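Local coordinates for protein glutathione S-transferase (Ceriporiopsis subvermispora, PDB 6J3F) that binds glutathione and, as a fungal glutathione S-transferase related to the LigE-type etherases, probably catalyses transfer of glutathione to other substrates, at residues W42-D47 and P141-F146; D47-C52 and P67-P72. One frame throughout, in Å; residues are numbered along the deposited sequence.

Contact 1: W42-D47 and P141-F146; sequences WVEYPD and PRSEEF. With GSH (glutathione), chain C; EDO (1,2-ethanediol), chain D.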
loop_
_atom_site.group_PDB
_atom_site.type_symbol
_atom_site.label_atom_id
_atom_site.label_comp_id
_atom_site.label_asym_id
_atom_site.label_seq_id
_atom_site.Cartn_x
_atom_site.Cartn_y
_atom_site.Cartn_z
ATOM N N TRP A 42 20.499 -18.118 17.254
ATOM C CA TRP A 42 20.219 -16.803 17.816
ATOM C C TRP A 42 21.409 -15.866 17.667
ATOM O O TRP A 42 22.539 -16.229 17.999
ATOM C CB TRP A 42 19.845 -16.931 19.291
ATOM C CG TRP A 42 18.704 -17.856 19.521
ATOM C CD1 TRP A 42 18.779 -19.159 19.912
ATOM C CD2 TRP A 42 17.304 -17.560 19.371
ATOM N NE1 TRP A 42 17.514 -19.696 20.013
ATOM C CE2 TRP A 42 16.592 -18.736 19.687
ATOM C CE3 TRP A 42 16.586 -16.418 19.001
ATOM C CZ2 TRP A 42 15.193 -18.800 19.649
ATOM C CZ3 TRP A 42 15.189 -16.487 18.962
ATOM C CH2 TRP A 42 14.514 -17.669 19.286
ATOM N N VAL A 43 21.142 -14.651 17.201
ATOM C CA VAL A 43 22.160 -13.634 16.967
ATOM C C VAL A 43 21.717 -12.344 17.646
ATOM O O VAL A 43 20.583 -11.887 17.439
ATOM C CB VAL A 43 22.369 -13.379 15.463
ATOM C CG1 VAL A 43 23.530 -12.452 15.252
ATOM C CG2 VAL A 43 22.516 -14.690 14.695
ATOM N N GLU A 44 22.605 -11.756 18.446
ATOM C CA GLU A 44 22.355 -10.439 19.008
ATOM C C GLU A 44 22.485 -9.389 17.913
ATOM O O GLU A 44 23.196 -9.588 16.922
ATOM C CB GLU A 44 23.339 -10.139 20.153
ATOM C CG GLU A 44 23.434 -11.230 21.226
ATOM C CD GLU A 44 22.267 -11.216 22.217
ATOM O OE1 GLU A 44 21.527 -10.206 22.270
ATOM O OE2 GLU A 44 22.091 -12.214 22.951
ATOM N N TYR A 45 21.783 -8.268 18.096
ATOM C CA TYR A 45 21.802 -7.156 17.154
ATOM C C TYR A 45 23.216 -6.805 16.709
ATOM O O TYR A 45 23.497 -6.861 15.504
ATOM C CB TYR A 45 21.128 -5.914 17.740
ATOM C CG TYR A 45 19.643 -5.761 17.437
ATOM C CD1 TYR A 45 18.685 -6.369 18.235
ATOM C CD2 TYR A 45 19.206 -4.974 16.376
ATOM C CE1 TYR A 45 17.328 -6.221 17.970
ATOM C CE2 TYR A 45 17.849 -4.812 16.101
ATOM C CZ TYR A 45 16.916 -5.439 16.900
ATOM O OH TYR A 45 15.574 -5.283 16.650
ATOM N N PRO A 46 24.148 -6.472 17.613
ATOM C CA PRO A 46 25.461 -6.004 17.145
ATOM C C PRO A 46 26.228 -7.027 16.302
ATOM O O PRO A 46 27.191 -6.640 15.632
ATOM C CB PRO A 46 26.200 -5.696 18.450
ATOM C CG PRO A 46 25.588 -6.642 19.432
ATOM C CD PRO A 46 24.147 -6.662 19.082
ATOM N N ASP A 47 25.826 -8.302 16.307
ATOM C CA ASP A 47 26.474 -9.351 15.523
ATOM C C ASP A 47 25.773 -9.637 14.192
ATOM O O ASP A 47 26.264 -10.461 13.411
ATOM C CB ASP A 47 26.548 -10.655 16.334
ATOM C CG ASP A 47 27.149 -10.469 17.712
ATOM O OD1 ASP A 47 28.152 -9.717 17.841
ATOM O OD2 ASP A 47 26.603 -11.089 18.662
ATOM N N PRO A 141 21.815 -7.645 27.183
ATOM C CA PRO A 141 22.535 -6.353 27.290
ATOM C C PRO A 141 23.394 -5.994 26.082
ATOM O O PRO A 141 23.464 -4.812 25.711
ATOM C CB PRO A 141 23.382 -6.533 28.561
ATOM C CG PRO A 141 22.651 -7.556 29.366
ATOM C CD PRO A 141 22.047 -8.508 28.354
ATOM N N ARG A 142 24.060 -6.969 25.457
ATOM C CA ARG A 142 24.806 -6.671 24.233
ATOM C C ARG A 142 23.897 -6.058 23.164
ATOM O O ARG A 142 24.299 -5.123 22.457
ATOM C CB ARG A 142 25.497 -7.938 23.718
ATOM C CG ARG A 142 26.612 -8.433 24.651
ATOM C CD ARG A 142 27.726 -9.180 23.920
ATOM N NE ARG A 142 28.270 -8.425 22.791
ATOM C CZ ARG A 142 28.206 -8.827 21.521
ATOM N NH1 ARG A 142 27.638 -9.990 21.223
ATOM N NH2 ARG A 142 28.722 -8.073 20.557
ATOM N N SER A 143 22.653 -6.549 23.055
ATOM C CA SER A 143 21.706 -6.000 22.088
ATOM C C SER A 143 21.103 -4.680 22.558
ATOM O O SER A 143 20.930 -3.763 21.746
ATOM C CB SER A 143 20.601 -7.018 21.793
ATOM O OG SER A 143 21.055 -8.014 20.897
ATOM N N GLU A 144 20.770 -4.566 23.855
ATOM C CA GLU A 144 20.238 -3.312 24.397
ATOM C C GLU A 144 21.173 -2.141 24.126
ATOM O O GLU A 144 20.719 -1.034 23.804
ATOM C CB GLU A 144 20.003 -3.441 25.901
ATOM C CG GLU A 144 19.181 -2.318 26.523
ATOM C CD GLU A 144 19.940 -1.004 26.749
ATOM O OE1 GLU A 144 19.273 0.057 26.849
ATOM O OE2 GLU A 144 21.191 -1.023 26.849
ATOM N N GLU A 145 22.482 -2.348 24.302
ATOM C CA GLU A 145 23.422 -1.266 24.034
ATOM C C GLU A 145 23.290 -0.804 22.591
ATOM O O GLU A 145 23.115 0.390 22.320
ATOM C CB GLU A 145 24.858 -1.711 24.344
ATOM C CG GLU A 145 25.923 -0.638 24.074
ATOM C CD GLU A 145 26.253 -0.467 22.578
ATOM O OE1 GLU A 145 26.338 0.702 22.116
ATOM O OE2 GLU A 145 26.402 -1.499 21.862
ATOM N N PHE A 146 23.349 -1.757 21.651
ATOM C CA PHE A 146 23.245 -1.447 20.226
ATOM C C PHE A 146 21.873 -0.856 19.878
ATOM O O PHE A 146 21.772 0.091 19.086
ATOM C CB PHE A 146 23.535 -2.725 19.434
ATOM C CG PHE A 146 23.527 -2.556 17.938
ATOM C CD1 PHE A 146 22.325 -2.468 17.231
ATOM C CD2 PHE A 146 24.720 -2.548 17.227
ATOM C CE1 PHE A 146 22.317 -2.339 15.852
ATOM C CE2 PHE A 146 24.718 -2.428 15.840
ATOM C CZ PHE A 146 23.518 -2.319 15.151
HETATM N N1 GSH C . 12.531 -5.805 5.263
HETATM C CA1 GSH C . 13.130 -6.679 6.252
HETATM C C1 GSH C . 12.338 -7.961 6.361
HETATM O O11 GSH C . 12.949 -9.041 6.570
HETATM O O12 GSH C . 11.092 -7.913 6.225
HETATM C CB1 GSH C . 13.230 -5.943 7.589
HETATM C CG1 GSH C . 13.997 -6.792 8.592
HETATM C CD1 GSH C . 14.415 -6.018 9.825
HETATM O OE1 GSH C . 14.381 -4.797 9.843
HETATM N N2 GSH C . 14.816 -6.768 10.847
HETATM C CA2 GSH C . 15.355 -6.206 12.073
HETATM C C2 GSH C . 16.863 -6.163 12.089
HETATM O O2 GSH C . 17.507 -7.182 11.914
HETATM C CB2 GSH C . 14.857 -7.020 13.265
HETATM S SG2 GSH C . 13.092 -6.756 13.584
HETATM N N3 GSH C . 17.446 -4.982 12.299
HETATM C CA3 GSH C . 18.891 -4.841 12.369
HETATM C C3 GSH C . 19.356 -3.526 12.967
HETATM O O31 GSH C . 18.502 -2.690 13.363
HETATM O O32 GSH C . 20.591 -3.318 13.050
HETATM C C1 EDO D . 11.732 -3.244 14.953
HETATM O O1 EDO D . 10.927 -2.444 14.082
HETATM C C2 EDO D . 13.112 -3.348 14.331
HETATM O O2 EDO D . 13.873 -4.357 15.010
#
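Ser143 turns OG back beside its own backbone N (chi1 -78°), where it meets Glu44 and the backbone N of Tyr45. Phe146 swings CG away from its backbone N (chi1 -177°), and this lays one ring face against the Tyr45-Pro46 peptide. Ser143 OG gives its proton to Glu44 OE1 at 2.6 Å, on the anti lone pair of the carboxylate. The same OG accepts from Tyr45 N at 2.9 Å, so one hydroxyl grips both a side chain and the loop backbone. Glu44 OE2 is held in turn by Asn140. Arg142 is bent in its chain and meets Asp47 end-on. This is a salt bridge of two N-H···O bonds, Arg142 NH1 to Asp47 OD2 at 3.0 Å and Arg142 NH2 to Asp47 OD1 at 3.2 Å. The carboxylate and guanidinium planes are 29° apart. Pro46 CG covers one face of the guanidinium, 3.6 Å from Arg142 NH2. Pro46 CB also packs on Phe146 CD2 at 3.7 Å. The Tyr45 and Phe146 rings both approach the glycine carboxylate of glutathione, with Phe146 CE1 3.4 Å from O32. The arrangement is an interface between the thioredoxin-like N-terminal domain and the helical C-terminal domain of a glutathione S-transferase, beside the glutathione site.

Contact 2: D47-C52 and P67-P72; sequences DIASVC and PYYTLP. With GSH (glutathione), chain C; EDO (1,2-ethanediol), chain G.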
loop_
_atom_site.group_PDB
_atom_site.type_symbol
_atom_site.label_atom_id
_atom_site.label_comp_id
_atom_site.label_asym_id
_atom_site.label_seq_id
_atom_site.Cartn_x
_atom_site.Cartn_y
_atom_site.Cartn_z
ATOM N N ASP A 47 25.826 -8.302 16.307
ATOM C CA ASP A 47 26.474 -9.351 15.523
ATOM C C ASP A 47 25.773 -9.637 14.192
ATOM O O ASP A 47 26.264 -10.461 13.411
ATOM C CB ASP A 47 26.548 -10.655 16.334
ATOM C CG ASP A 47 27.149 -10.469 17.712
ATOM O OD1 ASP A 47 28.152 -9.717 17.841
ATOM O OD2 ASP A 47 26.603 -11.089 18.662
ATOM N N ILE A 48 24.636 -9.000 13.918
ATOM C CA ILE A 48 23.893 -9.321 12.703
ATOM C C ILE A 48 24.746 -9.068 11.468
ATOM O O ILE A 48 24.881 -9.937 10.602
ATOM C CB ILE A 48 22.581 -8.523 12.640
ATOM C CG1 ILE A 48 21.585 -9.021 13.695
ATOM C CG2 ILE A 48 22.033 -8.585 11.236
ATOM C CD1 ILE A 48 20.343 -8.167 13.779
ATOM N N ALA A 49 25.324 -7.869 11.354
ATOM C CA ALA A 49 26.115 -7.566 10.165
ATOM C C ALA A 49 27.292 -8.525 10.040
ATOM O O ALA A 49 27.603 -8.999 8.943
ATOM C CB ALA A 49 26.594 -6.115 10.194
ATOM N N SER A 50 27.934 -8.858 11.160
ATOM C CA SER A 50 29.100 -9.734 11.079
ATOM C C SER A 50 28.700 -11.142 10.634
ATOM O O SER A 50 29.395 -11.757 9.822
ATOM C CB SER A 50 29.847 -9.731 12.425
ATOM O OG SER A 50 29.878 -11.017 13.024
ATOM N N VAL A 51 27.564 -11.659 11.114
ATOM C CA VAL A 51 27.153 -13.010 10.725
ATOM C C VAL A 51 26.691 -13.049 9.271
ATOM O O VAL A 51 26.949 -14.021 8.552
ATOM C CB VAL A 51 26.055 -13.531 11.657
ATOM C CG1 VAL A 51 25.490 -14.813 11.103
ATOM C CG2 VAL A 51 26.610 -13.762 13.024
ATOM N N CYS A 52 25.980 -12.012 8.820
ATOM C CA CYS A 52 25.520 -11.982 7.435
ATOM C C CYS A 52 26.695 -12.050 6.464
ATOM O O CYS A 52 26.668 -12.822 5.498
ATOM C CB CYS A 52 24.680 -10.729 7.177
ATOM S SG CYS A 52 22.980 -10.755 7.850
ATOM N N PRO A 67 25.577 -0.598 3.208
ATOM C CA PRO A 67 24.645 -1.730 3.226
ATOM C C PRO A 67 24.056 -1.909 4.616
ATOM O O PRO A 67 24.708 -1.658 5.632
ATOM C CB PRO A 67 25.525 -2.926 2.833
ATOM C CG PRO A 67 26.907 -2.517 3.207
ATOM C CD PRO A 67 26.964 -1.032 2.950
ATOM N N TYR A 68 22.806 -2.351 4.658
ATOM C CA TYR A 68 22.081 -2.499 5.914
ATOM C C TYR A 68 21.659 -3.958 6.050
ATOM O O TYR A 68 20.860 -4.454 5.251
ATOM C CB TYR A 68 20.892 -1.537 5.963
ATOM C CG TYR A 68 20.174 -1.543 7.290
ATOM C CD1 TYR A 68 20.874 -1.663 8.480
ATOM C CD2 TYR A 68 18.796 -1.409 7.364
ATOM C CE1 TYR A 68 20.214 -1.681 9.710
ATOM C CE2 TYR A 68 18.130 -1.412 8.597
ATOM C CZ TYR A 68 18.838 -1.544 9.759
ATOM O OH TYR A 68 18.148 -1.542 10.956
ATOM N N TYR A 69 22.208 -4.640 7.052
ATOM C CA TYR A 69 22.011 -6.069 7.250
ATOM C C TYR A 69 20.939 -6.292 8.314
ATOM O O TYR A 69 20.980 -5.682 9.389
ATOM C CB TYR A 69 23.333 -6.762 7.641
ATOM C CG TYR A 69 24.418 -6.804 6.538
ATOM C CD1 TYR A 69 24.404 -7.779 5.550
ATOM C CD2 TYR A 69 25.454 -5.865 6.501
ATOM C CE1 TYR A 69 25.382 -7.815 4.547
ATOM C CE2 TYR A 69 26.437 -5.891 5.502
ATOM C CZ TYR A 69 26.398 -6.870 4.530
ATOM O OH TYR A 69 27.361 -6.909 3.532
ATOM N N THR A 70 19.982 -7.165 8.014
ATOM C CA THR A 70 18.875 -7.425 8.921
ATOM C C THR A 70 18.610 -8.918 9.031
ATOM O O THR A 70 19.061 -9.728 8.213
ATOM C CB THR A 70 17.580 -6.739 8.469
ATOM O OG1 THR A 70 17.250 -7.194 7.146
ATOM C CG2 THR A 70 17.721 -5.207 8.494
ATOM N N LEU A 71 17.865 -9.264 10.072
ATOM C CA LEU A 71 17.291 -10.587 10.215
ATOM C C LEU A 71 15.807 -10.399 9.912
ATOM O O LEU A 71 15.290 -9.296 10.090
ATOM C CB LEU A 71 17.551 -11.147 11.616
ATOM C CG LEU A 71 19.018 -11.507 11.905
ATOM C CD1 LEU A 71 19.127 -12.379 13.156
ATOM C CD2 LEU A 71 19.665 -12.198 10.704
ATOM N N PRO A 72 15.108 -11.453 9.457
ATOM C CA PRO A 72 15.537 -12.850 9.365
ATOM C C PRO A 72 16.382 -13.122 8.162
ATOM O O PRO A 72 16.342 -12.347 7.217
ATOM C CB PRO A 72 14.219 -13.613 9.257
ATOM C CG PRO A 72 13.300 -12.646 8.577
ATOM C CD PRO A 72 13.714 -11.273 9.021
HETATM N N1 GSH C . 12.531 -5.805 5.263
HETATM C CA1 GSH C . 13.130 -6.679 6.252
HETATM C C1 GSH C . 12.338 -7.961 6.361
HETATM O O11 GSH C . 12.949 -9.041 6.570
HETATM O O12 GSH C . 11.092 -7.913 6.225
HETATM C CB1 GSH C . 13.230 -5.943 7.589
HETATM C CG1 GSH C . 13.997 -6.792 8.592
HETATM C CD1 GSH C . 14.415 -6.018 9.825
HETATM O OE1 GSH C . 14.381 -4.797 9.843
HETATM N N2 GSH C . 14.816 -6.768 10.847
HETATM C CA2 GSH C . 15.355 -6.206 12.073
HETATM C C2 GSH C . 16.863 -6.163 12.089
HETATM O O2 GSH C . 17.507 -7.182 11.914
HETATM C CB2 GSH C . 14.857 -7.020 13.265
HETATM S SG2 GSH C . 13.092 -6.756 13.584
HETATM N N3 GSH C . 17.446 -4.982 12.299
HETATM C CA3 GSH C . 18.891 -4.841 12.369
HETATM C C3 GSH C . 19.356 -3.526 12.967
HETATM O O31 GSH C . 18.502 -2.690 13.363
HETATM O O32 GSH C . 20.591 -3.318 13.050
HETATM C C1 EDO G . 23.883 -3.848 9.645
HETATM O O1 EDO G . 24.077 -2.580 8.995
HETATM C C2 EDO G . 22.972 -3.706 10.871
HETATM O O2 EDO G . 22.735 -4.972 11.519
#
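Ile48 reaches toward Tyr69, Leu71 and glutathione with different branches. Its CG2 is anti to the backbone N and sits 3.6 Å from Tyr69 O. Its CG1 lies beside the backbone N (chi1 -70°) and packs against Leu71 CG at 4.0 Å. The extended chain then carries CD1 to 3.5 Å from glutathione O2. Ile48 thus touches the ligand as well as packing on the 67-72 chain.

Ala49 is small, and the helix comes close here. Its CB touches Tyr69 CD2 at 3.9 Å, while its CA lies near Tyr69 CB. A 1,2-ethanediol, probably from the crystallisation liquor, lies beside this pair.

One turn on from Ile48, Cys52 meets the other ortho carbon of the Tyr69 ring, CD1, which its CB approaches at 3.4 Å. The sulfur lies oblique to the ring, 5.2 Å from its centroid and 64° off the normal. Ala49 and Cys52 thus hold Tyr69 through CD2 and CD1 respectively. Pro59 also packs on this tyrosine.

No hydrogen bond joins the two segments. The Leu71 backbone and Tyr68 OH bond to the ligand instead. Leu71 N donates to glutathione O2 at 2.8 Å and nearly straight, at 171°. Leu71 O accepts from glutathione N2 at 2.7 Å. Tyr68 OH donates to a carboxylate oxygen of the glycine end, whereas Thr70 OG1 is bonded to Thr60. The peptide bond before Pro72 is cis. A backbone that pairs with the cysteinyl part of glutathione just before a cis-proline is the hallmark of the thioredoxin-fold glutathione site in glutathione S-transferases.

Overall arrangement
Contact 2 is the more buried of the two. It lies within the N-terminal domain and joins helix 48-55 to the chain leading to the cis-proline. Contact 1 is partly buried and joins the two domains, with Arg142 exposed. The chemistry follows this: contact 1 combines a salt bridge and serine hydrogen bonds with apolar packing, whereas contact 2 is mainly apolar between its segments, with a cysteine sulfur beside a tyrosine ring, and has no hydrogen bond across it. Asp47 belongs to both ranges, pairing with Arg142 just before helix 48-55 begins. Val43 CG1 also packs on Val51 CG2 at 4.0 Å. Both contacts reach glutathione, but contact 1 borders its glycine end and contact 2 also binds its cysteinyl backbone.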